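Local coordinates for GXWXG domain-containing protein (Thermomonospora curvata, PDB 4MVE), which is of unknown function and carries a GXWXG family region followed by a DUF4334 region, at residues Y65-L78 against I87-R99. Numbering follows the deposited sequence.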
loop_
_atom_site.group_PDB
_atom_site.type_symbol
_atom_site.label_atom_id
_atom_site.label_comp_id
_atom_site.label_asym_id
_atom_site.label_seq_id
_atom_site.Cartn_x
_atom_site.Cartn_y
_atom_site.Cartn_z
ATOM N N TYR A 65 0.696 1.940 -11.090
ATOM C CA TYR A 65 2.134 1.829 -10.866
ATOM C C TYR A 65 2.456 1.808 -9.360
ATOM O O TYR A 65 3.145 0.909 -8.886
ATOM C CB TYR A 65 2.895 2.979 -11.547
ATOM C CG TYR A 65 4.356 2.990 -11.155
ATOM C CD1 TYR A 65 5.229 2.013 -11.626
ATOM C CD2 TYR A 65 4.853 3.937 -10.260
ATOM C CE1 TYR A 65 6.554 1.962 -11.198
ATOM C CE2 TYR A 65 6.180 3.906 -9.838
ATOM C CZ TYR A 65 7.028 2.911 -10.307
ATOM O OH TYR A 65 8.353 2.885 -9.936
ATOM N N GLY A 66 1.988 2.824 -8.644
ATOM C CA GLY A 66 2.255 2.959 -7.223
ATOM C C GLY A 66 1.727 4.235 -6.604
ATOM O O GLY A 66 0.568 4.626 -6.834
ATOM N N LYS A 67 2.573 4.869 -5.775
ATOM C CA LYS A 67 2.188 6.073 -4.982
ATOM C C LYS A 67 3.339 7.025 -4.792
ATOM O O LYS A 67 4.504 6.594 -4.829
ATOM C CB LYS A 67 1.672 5.660 -3.579
ATOM C CG LYS A 67 0.564 4.610 -3.560
ATOM C CD LYS A 67 0.125 4.253 -2.129
ATOM C CE LYS A 67 -0.983 3.244 -2.117
ATOM N NZ LYS A 67 -2.241 3.834 -2.642
ATOM N N ARG A 68 3.021 8.329 -4.615
ATOM C CA ARG A 68 4.019 9.375 -4.322
ATOM C C ARG A 68 3.598 10.112 -3.049
ATOM O O ARG A 68 2.504 10.672 -3.010
ATOM C CB ARG A 68 4.222 10.376 -5.475
ATOM C CG ARG A 68 5.429 11.340 -5.191
ATOM C CD ARG A 68 6.053 12.014 -6.418
ATOM N NE ARG A 68 5.151 12.997 -7.030
ATOM C CZ ARG A 68 5.365 14.313 -7.073
ATOM N NH1 ARG A 68 4.472 15.116 -7.633
ATOM N NH2 ARG A 68 6.453 14.837 -6.521
ATOM N N PHE A 69 4.417 10.036 -1.980
ATOM C CA PHE A 69 4.131 10.751 -0.734
ATOM C C PHE A 69 4.974 12.060 -0.751
ATOM O O PHE A 69 6.190 11.981 -0.558
ATOM C CB PHE A 69 4.433 9.847 0.487
ATOM C CG PHE A 69 3.733 8.499 0.435
ATOM C CD1 PHE A 69 2.524 8.293 1.112
ATOM C CD2 PHE A 69 4.287 7.430 -0.274
ATOM C CE1 PHE A 69 1.866 7.058 1.039
ATOM C CE2 PHE A 69 3.629 6.199 -0.345
ATOM C CZ PHE A 69 2.417 6.027 0.299
ATOM N N ILE A 70 4.364 13.232 -1.062
ATOM C CA ILE A 70 5.141 14.502 -1.141
ATOM C C ILE A 70 5.499 14.953 0.269
ATOM O O ILE A 70 6.668 15.160 0.578
ATOM C CB ILE A 70 4.504 15.701 -1.942
ATOM C CG1 ILE A 70 3.564 15.343 -3.152
ATOM C CG2 ILE A 70 5.482 16.826 -2.235
ATOM C CD1 ILE A 70 4.039 14.534 -4.171
ATOM N N ASP A 71 4.474 15.148 1.095
ATOM C CA ASP A 71 4.556 15.550 2.491
ATOM C C ASP A 71 3.351 14.899 3.207
ATOM O O ASP A 71 2.523 14.239 2.548
ATOM C CB ASP A 71 4.593 17.089 2.642
ATOM C CG ASP A 71 3.459 17.866 1.968
ATOM O OD1 ASP A 71 2.271 17.564 2.251
ATOM O OD2 ASP A 71 3.759 18.852 1.251
ATOM N N ARG A 72 3.264 15.077 4.537
ATOM C CA ARG A 72 2.195 14.535 5.397
ATOM C C ARG A 72 0.784 14.889 4.878
ATOM O O ARG A 72 -0.180 14.178 5.165
ATOM C CB ARG A 72 2.399 15.117 6.818
ATOM C CG ARG A 72 1.462 14.638 7.920
ATOM C CD ARG A 72 1.772 15.394 9.206
ATOM N NE ARG A 72 0.769 15.175 10.252
ATOM C CZ ARG A 72 -0.233 16.010 10.520
ATOM N NH1 ARG A 72 -1.078 15.746 11.509
ATOM N NH2 ARG A 72 -0.392 17.121 9.807
ATOM N N ASP A 73 0.667 15.993 4.132
ATOM C CA ASP A 73 -0.616 16.485 3.689
ATOM C C ASP A 73 -0.849 16.304 2.219
ATOM O O ASP A 73 -1.970 16.540 1.764
ATOM C CB ASP A 73 -0.748 17.955 4.058
ATOM C CG ASP A 73 -1.028 18.157 5.540
ATOM O OD1 ASP A 73 -1.920 17.441 6.090
ATOM O OD2 ASP A 73 -0.379 19.039 6.149
ATOM N N HIS A 74 0.172 15.888 1.461
ATOM C CA HIS A 74 0.017 15.778 0.010
ATOM C C HIS A 74 0.607 14.477 -0.533
ATOM O O HIS A 74 1.818 14.334 -0.669
ATOM C CB HIS A 74 0.639 17.009 -0.676
ATOM C CG HIS A 74 0.035 18.316 -0.239
ATOM N ND1 HIS A 74 0.709 19.177 0.623
ATOM C CD2 HIS A 74 -1.153 18.879 -0.569
ATOM C CE1 HIS A 74 -0.067 20.240 0.753
ATOM N NE2 HIS A 74 -1.206 20.099 0.075
ATOM N N VAL A 75 -0.286 13.529 -0.852
ATOM C CA VAL A 75 0.011 12.200 -1.377
ATOM C C VAL A 75 -0.727 11.959 -2.708
ATOM O O VAL A 75 -1.933 12.221 -2.808
ATOM C CB VAL A 75 -0.406 11.127 -0.325
ATOM C CG1 VAL A 75 -0.125 9.700 -0.814
ATOM C CG2 VAL A 75 0.290 11.368 1.022
ATOM N N GLU A 76 -0.032 11.380 -3.688
ATOM C CA GLU A 76 -0.655 10.938 -4.933
ATOM C C GLU A 76 -0.890 9.443 -4.764
ATOM O O GLU A 76 0.064 8.677 -4.767
ATOM C CB GLU A 76 0.178 11.297 -6.176
ATOM C CG GLU A 76 0.440 12.802 -6.275
ATOM C CD GLU A 76 1.521 13.188 -7.266
ATOM O OE1 GLU A 76 2.429 12.359 -7.499
ATOM O OE2 GLU A 76 1.490 14.330 -7.778
ATOM N N PRO A 77 -2.143 9.006 -4.502
ATOM C CA PRO A 77 -2.364 7.579 -4.218
ATOM C C PRO A 77 -2.356 6.656 -5.426
ATOM O O PRO A 77 -2.155 5.445 -5.260
ATOM C CB PRO A 77 -3.743 7.560 -3.555
ATOM C CG PRO A 77 -4.445 8.759 -4.102
ATOM C CD PRO A 77 -3.395 9.794 -4.404
ATOM N N LEU A 78 -2.621 7.186 -6.619
ATOM C CA LEU A 78 -2.767 6.330 -7.810
ATOM C C LEU A 78 -1.943 6.755 -8.980
ATOM O O LEU A 78 -2.476 7.259 -9.975
ATOM C CB LEU A 78 -4.247 6.259 -8.243
ATOM C CG LEU A 78 -5.229 5.764 -7.165
ATOM C CD1 LEU A 78 -6.644 6.072 -7.575
ATOM C CD2 LEU A 78 -5.068 4.237 -6.933
ATOM N N ILE A 87 4.921 7.853 -16.244
ATOM C CA ILE A 87 4.095 7.651 -15.064
ATOM C C ILE A 87 3.374 8.967 -14.710
ATOM O O ILE A 87 4.009 10.021 -14.644
ATOM C CB ILE A 87 4.925 7.040 -13.901
ATOM C CG1 ILE A 87 5.257 5.555 -14.249
ATOM C CG2 ILE A 87 4.153 7.137 -12.573
ATOM C CD1 ILE A 87 6.465 4.955 -13.582
ATOM N N TYR A 88 2.031 8.887 -14.520
ATOM C CA TYR A 88 1.193 10.042 -14.215
ATOM C C TYR A 88 0.296 9.763 -13.018
ATOM O O TYR A 88 -0.068 8.612 -12.708
ATOM C CB TYR A 88 0.354 10.461 -15.450
ATOM C CG TYR A 88 -0.843 9.570 -15.692
ATOM C CD1 TYR A 88 -0.696 8.315 -16.274
ATOM C CD2 TYR A 88 -2.117 9.948 -15.265
ATOM C CE1 TYR A 88 -1.786 7.474 -16.463
ATOM C CE2 TYR A 88 -3.209 9.102 -15.418
ATOM C CZ TYR A 88 -3.040 7.867 -16.021
ATOM O OH TYR A 88 -4.115 7.043 -16.215
ATOM N N SER A 89 -0.080 10.838 -12.366
ATOM C CA SER A 89 -0.939 10.787 -11.212
ATOM C C SER A 89 -2.413 10.847 -11.616
ATOM O O SER A 89 -2.869 11.879 -12.116
ATOM C CB SER A 89 -0.604 11.941 -10.276
ATOM O OG SER A 89 -1.532 11.917 -9.218
ATOM N N TYR A 90 -3.150 9.727 -11.417
ATOM C CA TYR A 90 -4.596 9.642 -11.673
ATOM C C TYR A 90 -5.305 10.333 -10.517
ATOM O O TYR A 90 -5.095 9.952 -9.362
ATOM C CB TYR A 90 -5.056 8.186 -11.831
ATOM C CG TYR A 90 -6.502 8.071 -12.262
ATOM C CD1 TYR A 90 -6.947 8.651 -13.450
ATOM C CD2 TYR A 90 -7.425 7.370 -11.493
ATOM C CE1 TYR A 90 -8.295 8.605 -13.816
ATOM C CE2 TYR A 90 -8.768 7.282 -11.872
ATOM C CZ TYR A 90 -9.197 7.900 -13.033
ATOM O OH TYR A 90 -10.511 7.786 -13.405
ATOM N N GLU A 91 -6.062 11.404 -10.797
ATOM C CA GLU A 91 -6.617 12.190 -9.683
ATOM C C GLU A 91 -8.140 12.220 -9.607
ATOM O O GLU A 91 -8.673 12.950 -8.763
ATOM C CB GLU A 91 -6.074 13.637 -9.741
ATOM C CG GLU A 91 -4.554 13.652 -9.787
ATOM C CD GLU A 91 -3.804 14.926 -9.463
ATOM O OE1 GLU A 91 -4.294 16.019 -9.828
ATOM O OE2 GLU A 91 -2.674 14.814 -8.925
ATOM N N LYS A 92 -8.827 11.370 -10.388
ATOM C CA LYS A 92 -10.285 11.383 -10.434
ATOM C C LYS A 92 -10.921 10.838 -9.129
ATOM O O LYS A 92 -12.067 11.190 -8.836
ATOM C CB LYS A 92 -10.793 10.626 -11.691
ATOM C CG LYS A 92 -12.282 10.262 -11.727
ATOM C CD LYS A 92 -13.160 11.437 -12.148
ATOM C CE LYS A 92 -14.505 11.442 -11.470
ATOM N NZ LYS A 92 -15.420 12.412 -12.129
ATOM N N LEU A 93 -10.189 10.042 -8.347
ATOM C CA LEU A 93 -10.717 9.536 -7.064
ATOM C C LEU A 93 -10.327 10.474 -5.910
ATOM O O LEU A 93 -10.628 10.193 -4.745
ATOM C CB LEU A 93 -10.214 8.101 -6.773
ATOM C CG LEU A 93 -10.933 6.991 -7.540
ATOM C CD1 LEU A 93 -10.262 6.735 -8.856
ATOM C CD2 LEU A 93 -10.865 5.691 -6.775
ATOM N N GLY A 94 -9.612 11.540 -6.243
ATOM C CA GLY A 94 -9.145 12.511 -5.264
ATOM C C GLY A 94 -7.731 12.175 -4.820
ATOM O O GLY A 94 -7.168 11.133 -5.200
ATOM N N LEU A 95 -7.154 13.057 -4.000
ATOM C CA LEU A 95 -5.800 12.879 -3.527
ATOM C C LEU A 95 -5.821 12.260 -2.121
ATOM O O LEU A 95 -6.788 11.561 -1.782
ATOM C CB LEU A 95 -4.987 14.205 -3.619
ATOM C CG LEU A 95 -4.689 14.646 -5.074
ATOM C CD1 LEU A 95 -4.152 16.046 -5.130
ATOM C CD2 LEU A 95 -3.697 13.703 -5.765
ATOM N N ALA A 96 -4.721 12.403 -1.353
ATOM C CA ALA A 96 -4.643 11.755 -0.063
ATOM C C ALA A 96 -3.635 12.455 0.850
ATOM O O ALA A 96 -3.040 13.464 0.477
ATOM C CB ALA A 96 -4.271 10.285 -0.244
ATOM N N ARG A 97 -3.523 11.964 2.077
ATOM C CA ARG A 97 -2.615 12.501 3.078
ATOM C C ARG A 97 -2.242 11.396 4.070
ATOM O O ARG A 97 -2.808 10.291 4.021
ATOM C CB ARG A 97 -3.206 13.748 3.765
ATOM C CG ARG A 97 -4.413 13.472 4.610
ATOM C CD ARG A 97 -5.398 14.650 4.657
ATOM N NE ARG A 97 -6.574 14.247 5.441
ATOM C CZ ARG A 97 -7.472 13.331 5.064
ATOM N NH1 ARG A 97 -7.378 12.741 3.870
ATOM N NH2 ARG A 97 -8.483 13.018 5.863
ATOM N N LEU A 98 -1.249 11.672 4.905
ATOM C CA LEU A 98 -0.750 10.710 5.891
ATOM C C LEU A 98 -1.048 11.146 7.301
ATOM O O LEU A 98 -0.885 12.326 7.647
ATOM C CB LEU A 98 0.767 10.551 5.766
ATOM C CG LEU A 98 1.305 9.811 4.518
ATOM C CD1 LEU A 98 2.774 10.160 4.291
ATOM C CD2 LEU A 98 1.157 8.295 4.664
ATOM N N ARG A 99 -1.491 10.189 8.112
ATOM C CA ARG A 99 -1.747 10.394 9.550
ATOM C C ARG A 99 -1.313 9.136 10.298
ATOM O O ARG A 99 -1.055 8.099 9.655
ATOM C CB ARG A 99 -3.229 10.691 9.819
ATOM C CG ARG A 99 -3.785 11.985 9.173
ATOM C CD ARG A 99 -3.092 13.221 9.785
ATOM N NE ARG A 99 -3.696 14.489 9.387
ATOM C CZ ARG A 99 -3.305 15.234 8.354
ATOM N NH1 ARG A 99 -2.367 14.793 7.524
ATOM N NH2 ARG A 99 -3.888 16.397 8.111
HETATM O O HOH W 1 -2.693 9.851 -7.732
#
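Arg72 and Arg99 meet because one chain is straight and the other folded. Arg72 runs extended from CG to NE, with CG trans to the backbone N (chi1 -176°). Arg99 bends at chi2 (-65°), and this brings its guanidinium against Arg72 and Asp73, in the turn from Asp71 to His74. The two guanidinium groups stack almost parallel, planes 8° apart and centres 3.9 Å apart. Asp73 OD1 meets the edge of the Arg99 guanidinium, near its plane, and takes Arg99 NH1 and Arg99 NH2, each at 3.0 Å, in an end-on salt bridge to one oxygen. The carboxylate is turned steeply against the guanidinium. Arg99 NH1 also donates to the backbone O of Leu98. A lysine in place of Arg99 has no flat group to stack and a single nitrogen, so the Arg72 guanidinium would probably be freer to turn and Asp73 OD1 would probably keep at most one of its two bonds.

Backbone bonds tie the turn and strand 74-81 to strand 96-103. Leu98 N donates to Arg72 O at 2.7 Å. Val75 and Ala96 form a single antiparallel hydrogen-bonded pair, in which the bond from Ala96 N to Val75 O is weak. Leu98 CD1 also packs against Phe69 CD1 at 3.7 Å, and Trp44 meets the Phe69 ring nearly at a right angle.

At the far end, Tyr90 N donates to Leu78 O at 2.9 Å. One water links Leu78 N, Ser89 OG and Tyr90 O. Leu78 CD1 touches Leu93 CD1. Ile87 CD1 sits over the centre of the Tyr65 ring in a CH-pi contact, 3.6 Å from the centroid.

The contact thus joins hairpin 64-81 to the chain running from strand 87-89 into strand 96-103. Asp73 probably offsets part of the like charge of the stacked arginines, which may help the pair lie close at the hairpin turn.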